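Local coordinates for C381 turret protein (Sulfolobus turreted icosahedral virus, PDB 4IND) that forms part of the turrets that project from the capsid of an archaeal virus, folding into three jelly-roll domains and assembling as five copies, at residues S286-Q291 and L371-I376; Q317-N320 and T326-T329; F197-I202 and V251-G256. All blocks are in the same frame, centred on the assembly; numbering follows the deposited sequence.

Interaction 1: S286-Q291 and L371-I376; sequences SILNVQ and LVYEQI. With 2HP (dihydrogenphosphate ion), chain B.
I287 turns CG1 to the side of its own backbone N (chi1 -56°), which leaves the CG2 methyl directed at L371; L371 in turn stretches its chain trans to the N (chi1 174°) and brings CD2 forward. The two branches meet at a slant, with 4.0 Å between I287 CG2 and L371 CD2. Branched aliphatic residues suit this place because both strands present them to the interior of a sandwich. Next along, the Y373 ring stands between its backbone N and carbonyl carbon, and L288 lies across its phenol end at about a right angle. L288 is modelled in two conformers, so the very close approach of its CD2 to the ring is doubtful. V290 then packs CG1 against the end of the extended Q375, 4.1 Å from V290 CG1 to Q375 NE2; that amide nitrogen is hydrogen-bonded to S295, which lets a polar side chain lie beside valine. A classic beta bulge, in which I287 and L288 both face I352, explains why two consecutive residues point across. Beyond it an Asx turn ends the strand: Q291 N donates to N289 OD1 over 2.9 Å at 156°. On the far side, I376 CD1 is 3.2 Å from O1 of the phosphate ion, which H296 and K231 hold by hydrogen bonds. The contact thus joins two sheets of a jelly roll: strand 283-289, paired with 351-358, is the outermost strand of its sheet within this chain, whereas 365-377 runs between 266-278 and 295-305.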
loop_
_atom_site.group_PDB
_atom_site.type_symbol
_atom_site.label_atom_id
_atom_site.label_comp_id
_atom_site.label_asym_id
_atom_site.label_seq_id
_atom_site.Cartn_x
_atom_site.Cartn_y
_atom_site.Cartn_z
ATOM N N SER A 286 -20.940 -16.140 -31.538
ATOM C CA SER A 286 -20.655 -15.307 -30.376
ATOM C C SER A 286 -21.179 -16.010 -29.141
ATOM O O SER A 286 -22.288 -16.542 -29.149
ATOM C CB SER A 286 -21.305 -13.928 -30.513
ATOM O OG SER A 286 -21.126 -13.177 -29.322
ATOM N N ILE A 287 -20.377 -16.025 -28.083
ATOM C CA ILE A 287 -20.808 -16.624 -26.831
ATOM C C ILE A 287 -21.173 -15.517 -25.866
ATOM O O ILE A 287 -22.224 -15.553 -25.214
ATOM C CB ILE A 287 -19.692 -17.473 -26.193
ATOM C CG1 ILE A 287 -19.210 -18.533 -27.179
ATOM C CG2 ILE A 287 -20.178 -18.111 -24.903
ATOM C CD1 ILE A 287 -20.320 -19.367 -27.738
ATOM N N LEU A 288 -20.301 -14.521 -25.772
ATOM C CA LEU A 288 -20.536 -13.416 -24.866
ATOM C C LEU A 288 -19.738 -12.197 -25.306
ATOM O O LEU A 288 -18.589 -12.310 -25.720
ATOM C CB LEU A 288 -20.162 -13.824 -23.442
ATOM C CG LEU A 288 -20.674 -12.941 -22.304
ATOM C CD1 LEU A 288 -22.009 -12.300 -22.680
ATOM C CD2 LEU A 288 -20.805 -13.777 -21.039
ATOM N N ASN A 289 -20.369 -11.031 -25.222
ATOM C CA ASN A 289 -19.723 -9.766 -25.572
ATOM C C ASN A 289 -20.180 -8.690 -24.603
ATOM O O ASN A 289 -21.335 -8.260 -24.655
ATOM C CB ASN A 289 -20.049 -9.363 -27.012
ATOM C CG ASN A 289 -19.342 -8.082 -27.430
ATOM O OD1 ASN A 289 -18.839 -7.330 -26.586
ATOM N ND2 ASN A 289 -19.298 -7.829 -28.731
ATOM N N VAL A 290 -19.296 -8.273 -23.698
ATOM C CA VAL A 290 -19.687 -7.256 -22.707
ATOM C C VAL A 290 -18.979 -5.938 -22.944
ATOM O O VAL A 290 -18.948 -5.065 -22.068
ATOM C CB VAL A 290 -19.507 -7.743 -21.252
ATOM C CG1 VAL A 290 -20.334 -9.017 -21.017
ATOM C CG2 VAL A 290 -18.023 -8.015 -20.953
ATOM N N GLN A 291 -18.440 -5.767 -24.141
ATOM C CA GLN A 291 -17.801 -4.479 -24.473
ATOM C C GLN A 291 -18.774 -3.309 -24.295
ATOM O O GLN A 291 -19.915 -3.362 -24.765
ATOM C CB GLN A 291 -17.253 -4.478 -25.908
ATOM C CG GLN A 291 -16.547 -3.159 -26.279
ATOM C CD GLN A 291 -16.180 -3.071 -27.748
ATOM O OE1 GLN A 291 -16.881 -3.608 -28.610
ATOM N NE2 GLN A 291 -15.077 -2.384 -28.043
ATOM N N LEU A 371 -19.036 -23.470 -20.524
ATOM C CA LEU A 371 -18.063 -22.466 -20.148
ATOM C C LEU A 371 -18.396 -21.984 -18.742
ATOM O O LEU A 371 -19.570 -21.786 -18.407
ATOM C CB LEU A 371 -18.110 -21.323 -21.163
ATOM C CG LEU A 371 -17.272 -20.078 -20.900
ATOM C CD1 LEU A 371 -15.796 -20.436 -20.902
ATOM C CD2 LEU A 371 -17.575 -19.010 -21.943
ATOM N N VAL A 372 -17.370 -21.865 -17.901
ATOM C CA VAL A 372 -17.518 -21.204 -16.617
ATOM C C VAL A 372 -16.707 -19.931 -16.692
ATOM O O VAL A 372 -15.526 -19.969 -17.039
ATOM C CB VAL A 372 -16.996 -22.068 -15.462
ATOM C CG1 VAL A 372 -17.046 -21.273 -14.171
ATOM C CG2 VAL A 372 -17.833 -23.340 -15.346
ATOM N N TYR A 373 -17.335 -18.804 -16.366
ATOM C CA TYR A 373 -16.645 -17.514 -16.445
ATOM C C TYR A 373 -17.139 -16.604 -15.345
ATOM O O TYR A 373 -18.245 -16.802 -14.807
ATOM C CB TYR A 373 -16.897 -16.857 -17.802
ATOM C CG TYR A 373 -18.306 -16.337 -17.966
ATOM C CD1 TYR A 373 -18.630 -15.033 -17.624
ATOM C CD2 TYR A 373 -19.316 -17.149 -18.463
ATOM C CE1 TYR A 373 -19.919 -14.553 -17.778
ATOM C CE2 TYR A 373 -20.611 -16.675 -18.619
ATOM C CZ TYR A 373 -20.900 -15.383 -18.263
ATOM O OH TYR A 373 -22.174 -14.900 -18.404
ATOM N N GLU A 374 -16.332 -15.608 -15.009
ATOM C CA GLU A 374 -16.744 -14.572 -14.091
ATOM C C GLU A 374 -16.955 -13.302 -14.894
ATOM O O GLU A 374 -16.232 -13.040 -15.858
ATOM C CB GLU A 374 -15.650 -14.309 -13.044
ATOM C CG GLU A 374 -15.237 -15.506 -12.202
ATOM C CD GLU A 374 -14.084 -15.176 -11.243
ATOM O OE1 GLU A 374 -13.908 -15.892 -10.235
ATOM O OE2 GLU A 374 -13.346 -14.198 -11.499
ATOM N N GLN A 375 -17.954 -12.518 -14.509
ATOM C CA GLN A 375 -18.075 -11.148 -15.020
ATOM C C GLN A 375 -17.595 -10.214 -13.925
ATOM O O GLN A 375 -18.073 -10.275 -12.785
ATOM C CB GLN A 375 -19.527 -10.842 -15.393
ATOM C CG GLN A 375 -19.739 -9.402 -15.859
ATOM C CD GLN A 375 -21.079 -9.212 -16.537
ATOM O OE1 GLN A 375 -21.933 -10.094 -16.503
ATOM N NE2 GLN A 375 -21.263 -8.065 -17.172
ATOM N N ILE A 376 -16.641 -9.355 -14.266
ATOM C CA ILE A 376 -15.949 -8.550 -13.283
ATOM C C ILE A 376 -16.155 -7.081 -13.596
ATOM O O ILE A 376 -16.097 -6.677 -14.758
ATOM C CB ILE A 376 -14.466 -8.903 -13.282
ATOM C CG1 ILE A 376 -14.323 -10.391 -12.889
ATOM C CG2 ILE A 376 -13.691 -7.983 -12.346
ATOM C CD1 ILE A 376 -12.963 -10.982 -13.136
HETATM P P 2HP B . -9.226 -8.156 -13.271
HETATM O O1 2HP B . -10.298 -9.182 -13.479
HETATM O O2 2HP B . -10.002 -6.872 -13.195
HETATM O O3 2HP B . -8.236 -8.183 -14.485
HETATM O O4 2HP B . -8.491 -8.359 -11.914
#

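Interaction 2: Q317-N320 and T326-T329; sequences QATN and TYST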
loop_
_atom_site.group_PDB
_atom_site.type_symbol
_atom_site.label_atom_id
_atom_site.label_comp_id
_atom_site.label_asym_id
_atom_site.label_seq_id
_atom_site.Cartn_x
_atom_site.Cartn_y
_atom_site.Cartn_z
ATOM N N GLN A 317 -12.201 -18.535 -28.936
ATOM C CA GLN A 317 -11.403 -17.329 -29.123
ATOM C C GLN A 317 -11.913 -16.198 -28.248
ATOM O O GLN A 317 -13.106 -16.133 -27.931
ATOM C CB GLN A 317 -11.433 -16.898 -30.592
ATOM C CG GLN A 317 -11.146 -18.012 -31.564
ATOM C CD GLN A 317 -10.980 -17.509 -32.973
ATOM O OE1 GLN A 317 -11.729 -16.649 -33.437
ATOM N NE2 GLN A 317 -9.984 -18.033 -33.664
ATOM N N ALA A 318 -11.010 -15.299 -27.868
ATOM C CA ALA A 318 -11.366 -14.218 -26.972
ATOM C C ALA A 318 -10.538 -13.008 -27.316
ATOM O O ALA A 318 -9.512 -13.130 -27.980
ATOM C CB ALA A 318 -11.115 -14.620 -25.539
ATOM N N THR A 319 -11.001 -11.839 -26.887
ATOM C CA THR A 319 -10.192 -10.635 -27.012
ATOM C C THR A 319 -10.688 -9.531 -26.106
ATOM O O THR A 319 -11.813 -9.580 -25.591
ATOM C CB THR A 319 -10.166 -10.100 -28.458
ATOM O OG1 THR A 319 -9.168 -9.076 -28.567
ATOM C CG2 THR A 319 -11.523 -9.519 -28.836
ATOM N N ASN A 320 -9.823 -8.541 -25.905
ATOM C CA ASN A 320 -10.241 -7.248 -25.392
ATOM C C ASN A 320 -10.535 -6.349 -26.595
ATOM O O ASN A 320 -9.618 -5.793 -27.204
ATOM C CB ASN A 320 -9.152 -6.636 -24.508
ATOM C CG ASN A 320 -9.424 -5.178 -24.200
ATOM O OD1 ASN A 320 -10.503 -4.665 -24.517
ATOM N ND2 ASN A 320 -8.462 -4.504 -23.580
ATOM N N THR A 326 -9.235 -8.208 -33.488
ATOM C CA THR A 326 -8.819 -9.545 -33.885
ATOM C C THR A 326 -8.832 -10.488 -32.676
ATOM O O THR A 326 -8.154 -10.250 -31.670
ATOM C CB THR A 326 -7.434 -9.533 -34.576
ATOM O OG1 THR A 326 -6.411 -9.267 -33.610
ATOM C CG2 THR A 326 -7.393 -8.467 -35.666
ATOM N N TYR A 327 -9.633 -11.543 -32.774
ATOM C CA TYR A 327 -9.743 -12.517 -31.708
ATOM C C TYR A 327 -8.539 -13.448 -31.722
ATOM O O TYR A 327 -8.048 -13.818 -32.786
ATOM C CB TYR A 327 -11.030 -13.337 -31.873
ATOM C CG TYR A 327 -12.300 -12.589 -31.524
ATOM C CD1 TYR A 327 -12.957 -12.825 -30.334
ATOM C CD2 TYR A 327 -12.833 -11.641 -32.385
ATOM C CE1 TYR A 327 -14.117 -12.149 -30.007
ATOM C CE2 TYR A 327 -13.995 -10.955 -32.062
ATOM C CZ TYR A 327 -14.629 -11.214 -30.872
ATOM O OH TYR A 327 -15.785 -10.545 -30.525
ATOM N N SER A 328 -8.052 -13.833 -30.547
ATOM C CA SER A 328 -7.014 -14.859 -30.498
ATOM C C SER A 328 -7.575 -16.145 -29.926
ATOM O O SER A 328 -8.436 -16.129 -29.041
ATOM C CB SER A 328 -5.778 -14.388 -29.719
ATOM O OG SER A 328 -6.127 -13.550 -28.626
ATOM N N THR A 329 -7.100 -17.260 -30.461
ATOM C CA THR A 329 -7.499 -18.573 -29.986
ATOM C C THR A 329 -6.958 -18.768 -28.581
ATOM O O THR A 329 -5.760 -18.580 -28.350
ATOM C CB THR A 329 -6.966 -19.663 -30.916
ATOM O OG1 THR A 329 -7.521 -19.475 -32.228
ATOM C CG2 THR A 329 -7.341 -21.046 -30.406
#
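Q317 opens the contact opposite T329, as an antiparallel non-hydrogen-bonded pair whose side chains share one face of the sheet. Its chain is extended beyond CG and ends in a hydrogen bond from Q317 NE2 to T329 OG1, 3.2 Å long, with T329 OG1 somewhat out of the amide plane. The other end of the amide, OE1, lies 3.7 Å from Y327 CB and accepts from Q353 NE2 on strand 351-358. With one bond at each end the rotation of the amide is fixed, and glutamine, long and able both to donate and to accept, can bridge two neighbouring strands. The amide lies nearly parallel to the Y327 ring plane. A318 follows in the hydrogen-bonded pair with S328: A318 N donates to S328 O at 2.9 Å, and S328 N returns a bond to A318 O at 3.0 Å. These bonds close the beta hairpin of strands 311-319 and 328-332 at one edge of a jelly-roll sheet. The small methyl of A318 packs on I352. That edge continues into another copy of the protein: T329 makes backbone hydrogen bonds to the third subunit, whose N270 and F271 pack on S328 and T329. Last comes T319, which uses its two branches differently. With OG1 trans to the backbone N (chi1 -169°), CG2 is set over the centre of the Y327 ring, 3.9 Å from its centroid and 11° off the normal, a CH-pi contact. The tyrosine hydroxyl at the far end of that ring bonds to S351 OG, and T319 OG1 bonds to the backbone oxygen of S324 in the connecting loop.

Interaction 3: F197-I202 and V251-G256; sequences FQFGTI and VPFTFG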
loop_
_atom_site.group_PDB
_atom_site.type_symbol
_atom_site.label_atom_id
_atom_site.label_comp_id
_atom_site.label_asym_id
_atom_site.label_seq_id
_atom_site.Cartn_x
_atom_site.Cartn_y
_atom_site.Cartn_z
ATOM N N PHE A 197 -33.017 5.409 -24.393
ATOM C CA PHE A 197 -32.555 6.788 -24.374
ATOM C C PHE A 197 -31.108 6.873 -23.923
ATOM O O PHE A 197 -30.791 6.572 -22.766
ATOM C CB PHE A 197 -33.431 7.567 -23.395
ATOM C CG PHE A 197 -33.118 9.029 -23.318
ATOM C CD1 PHE A 197 -33.813 9.943 -24.105
ATOM C CD2 PHE A 197 -32.162 9.495 -22.444
ATOM C CE1 PHE A 197 -33.539 11.296 -24.029
ATOM C CE2 PHE A 197 -31.880 10.856 -22.359
ATOM C CZ PHE A 197 -32.572 11.758 -23.154
ATOM N N GLN A 198 -30.215 7.285 -24.816
ATOM C CA GLN A 198 -28.835 7.461 -24.393
ATOM C C GLN A 198 -28.674 8.856 -23.802
ATOM O O GLN A 198 -28.829 9.854 -24.495
ATOM C CB GLN A 198 -27.833 7.223 -25.530
ATOM C CG GLN A 198 -26.387 7.452 -25.072
ATOM C CD GLN A 198 -25.355 7.176 -26.149
ATOM O OE1 GLN A 198 -24.510 7.999 -26.434
ATOM N NE2 GLN A 198 -25.414 6.017 -26.733
ATOM N N PHE A 199 -28.392 8.911 -22.506
ATOM C CA PHE A 199 -28.169 10.175 -21.816
ATOM C C PHE A 199 -26.790 10.726 -22.166
ATOM O O PHE A 199 -26.600 11.935 -22.376
ATOM C CB PHE A 199 -28.291 9.935 -20.301
ATOM C CG PHE A 199 -27.788 11.072 -19.457
ATOM C CD1 PHE A 199 -28.516 12.248 -19.331
ATOM C CD2 PHE A 199 -26.594 10.956 -18.775
ATOM C CE1 PHE A 199 -28.044 13.305 -18.550
ATOM C CE2 PHE A 199 -26.113 11.999 -17.989
ATOM C CZ PHE A 199 -26.840 13.180 -17.878
ATOM N N GLY A 200 -25.812 9.838 -22.221
ATOM C CA GLY A 200 -24.432 10.274 -22.417
ATOM C C GLY A 200 -23.493 9.094 -22.522
ATOM O O GLY A 200 -23.946 7.958 -22.642
ATOM N N THR A 201 -22.192 9.364 -22.462
ATOM C CA THR A 201 -21.180 8.320 -22.540
ATOM C C THR A 201 -20.049 8.648 -21.595
ATOM O O THR A 201 -19.765 9.823 -21.322
ATOM C CB THR A 201 -20.572 8.205 -23.945
ATOM O OG1 THR A 201 -19.947 9.449 -24.285
ATOM C CG2 THR A 201 -21.634 7.879 -24.970
ATOM N N ILE A 202 -19.411 7.601 -21.098
ATOM C CA ILE A 202 -18.163 7.747 -20.382
ATOM C C ILE A 202 -17.089 7.066 -21.218
ATOM O O ILE A 202 -17.272 5.947 -21.677
ATOM C CB ILE A 202 -18.255 7.125 -18.992
ATOM C CG1 ILE A 202 -19.170 7.988 -18.124
ATOM C CG2 ILE A 202 -16.865 7.037 -18.346
ATOM C CD1 ILE A 202 -19.612 7.315 -16.863
ATOM N N VAL A 251 -35.795 17.558 -22.679
ATOM C CA VAL A 251 -35.745 16.663 -21.534
ATOM C C VAL A 251 -34.636 17.069 -20.576
ATOM O O VAL A 251 -33.566 16.463 -20.565
ATOM C CB VAL A 251 -35.504 15.212 -21.966
ATOM C CG1 VAL A 251 -35.623 14.295 -20.768
ATOM C CG2 VAL A 251 -36.486 14.809 -23.056
ATOM N N PRO A 252 -34.890 18.095 -19.752
ATOM C CA PRO A 252 -33.829 18.524 -18.821
ATOM C C PRO A 252 -33.535 17.464 -17.760
ATOM O O PRO A 252 -34.466 16.816 -17.252
ATOM C CB PRO A 252 -34.415 19.779 -18.168
ATOM C CG PRO A 252 -35.889 19.707 -18.419
ATOM C CD PRO A 252 -36.057 18.990 -19.730
ATOM N N PHE A 253 -32.255 17.275 -17.457
ATOM C CA PHE A 253 -31.804 16.402 -16.381
ATOM C C PHE A 253 -31.136 17.231 -15.298
ATOM O O PHE A 253 -30.559 18.305 -15.566
ATOM C CB PHE A 253 -30.768 15.371 -16.895
ATOM C CG PHE A 253 -31.376 14.131 -17.515
ATOM C CD1 PHE A 253 -31.264 12.899 -16.880
ATOM C CD2 PHE A 253 -32.011 14.188 -18.741
ATOM C CE1 PHE A 253 -31.801 11.744 -17.459
ATOM C CE2 PHE A 253 -32.553 13.041 -19.320
ATOM C CZ PHE A 253 -32.445 11.821 -18.673
ATOM N N THR A 254 -31.203 16.728 -14.072
ATOM C CA THR A 254 -30.350 17.205 -12.991
ATOM C C THR A 254 -29.639 15.975 -12.461
ATOM O O THR A 254 -30.263 14.939 -12.275
ATOM C CB THR A 254 -31.164 17.833 -11.867
ATOM O OG1 THR A 254 -31.983 18.875 -12.398
ATOM C CG2 THR A 254 -30.235 18.423 -10.809
ATOM N N PHE A 255 -28.326 16.052 -12.250
ATOM C CA PHE A 255 -27.611 14.858 -11.830
ATOM C C PHE A 255 -26.455 15.180 -10.891
ATOM O O PHE A 255 -26.003 16.330 -10.797
ATOM C CB PHE A 255 -27.145 14.049 -13.052
ATOM C CG PHE A 255 -26.077 14.741 -13.870
ATOM C CD1 PHE A 255 -24.735 14.467 -13.663
ATOM C CD2 PHE A 255 -26.428 15.655 -14.856
ATOM C CE1 PHE A 255 -23.748 15.107 -14.427
ATOM C CE2 PHE A 255 -25.464 16.297 -15.621
ATOM C CZ PHE A 255 -24.115 16.028 -15.402
ATOM N N GLY A 256 -25.991 14.152 -10.199
ATOM C CA GLY A 256 -24.869 14.250 -9.300
ATOM C C GLY A 256 -23.740 13.432 -9.890
ATOM O O GLY A 256 -23.901 12.812 -10.943
#
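Strands 197-202 and 253-256 belong to opposing sheets and cross at 37°, their axes 11.0 Å apart at the closest, with F199 and F253 nearest in register. This is the interior of the second jelly roll, and four phenylalanines form an aromatic cluster that spans the gap; large, flat and wholly apolar, they suit a buried place between sheets where backbones lie too far apart to bond. F253 and F199 each touch two other rings. One face of the F253 ring receives F199, whose CD1 lies over the ring centre and whose CE1 is 3.6 Å from F253 CG. The two planes are tilted, so the pair is neither a stack nor a T. The F197 and F253 side chains point toward each other: the rings are nearly parallel but slid apart, centroids 5.8 Å from each other, so that they barely overlap and meet mainly through F197 CE2 and F253 CE2, at 3.8 Å. Y245 adds a further ring beside both. F199 does not aim its CB straight at the other strand; its CG trans to the backbone N (chi1 167°) carries the ring across instead. M182 of strand 176-187 touches both F199 and F255, and the F226 ring also meets F199. On the other strand F255 holds its ring between its backbone N and carbonyl carbon and offers a face to F199. The result is an edge-to-face (T-shaped) pair, planes at 76° and centroids 5.6 Å apart, in which the leading atom, F199 CZ, stops 3.9 Å from F255 CD2.

Interactions 1 and 2 belong to the third jelly roll and have centres 12 Å apart. They do not touch, the nearest atoms being about 5 Å apart, but they reach the same sheet: strand 351-358 lies between 283-289 of interaction 1 and 311-319 of interaction 2. Interaction 3 is in the second jelly roll, its centre about 28 Å from that of interaction 1 and 33 Å from that of interaction 2. The dihydrogenphosphate ion beside I376 of interaction 1 is lined by residues of both the second and third domains, consistent with a site at their junction. The side chains of A318 and F255 each stay about 13 Å from a bound phosphate.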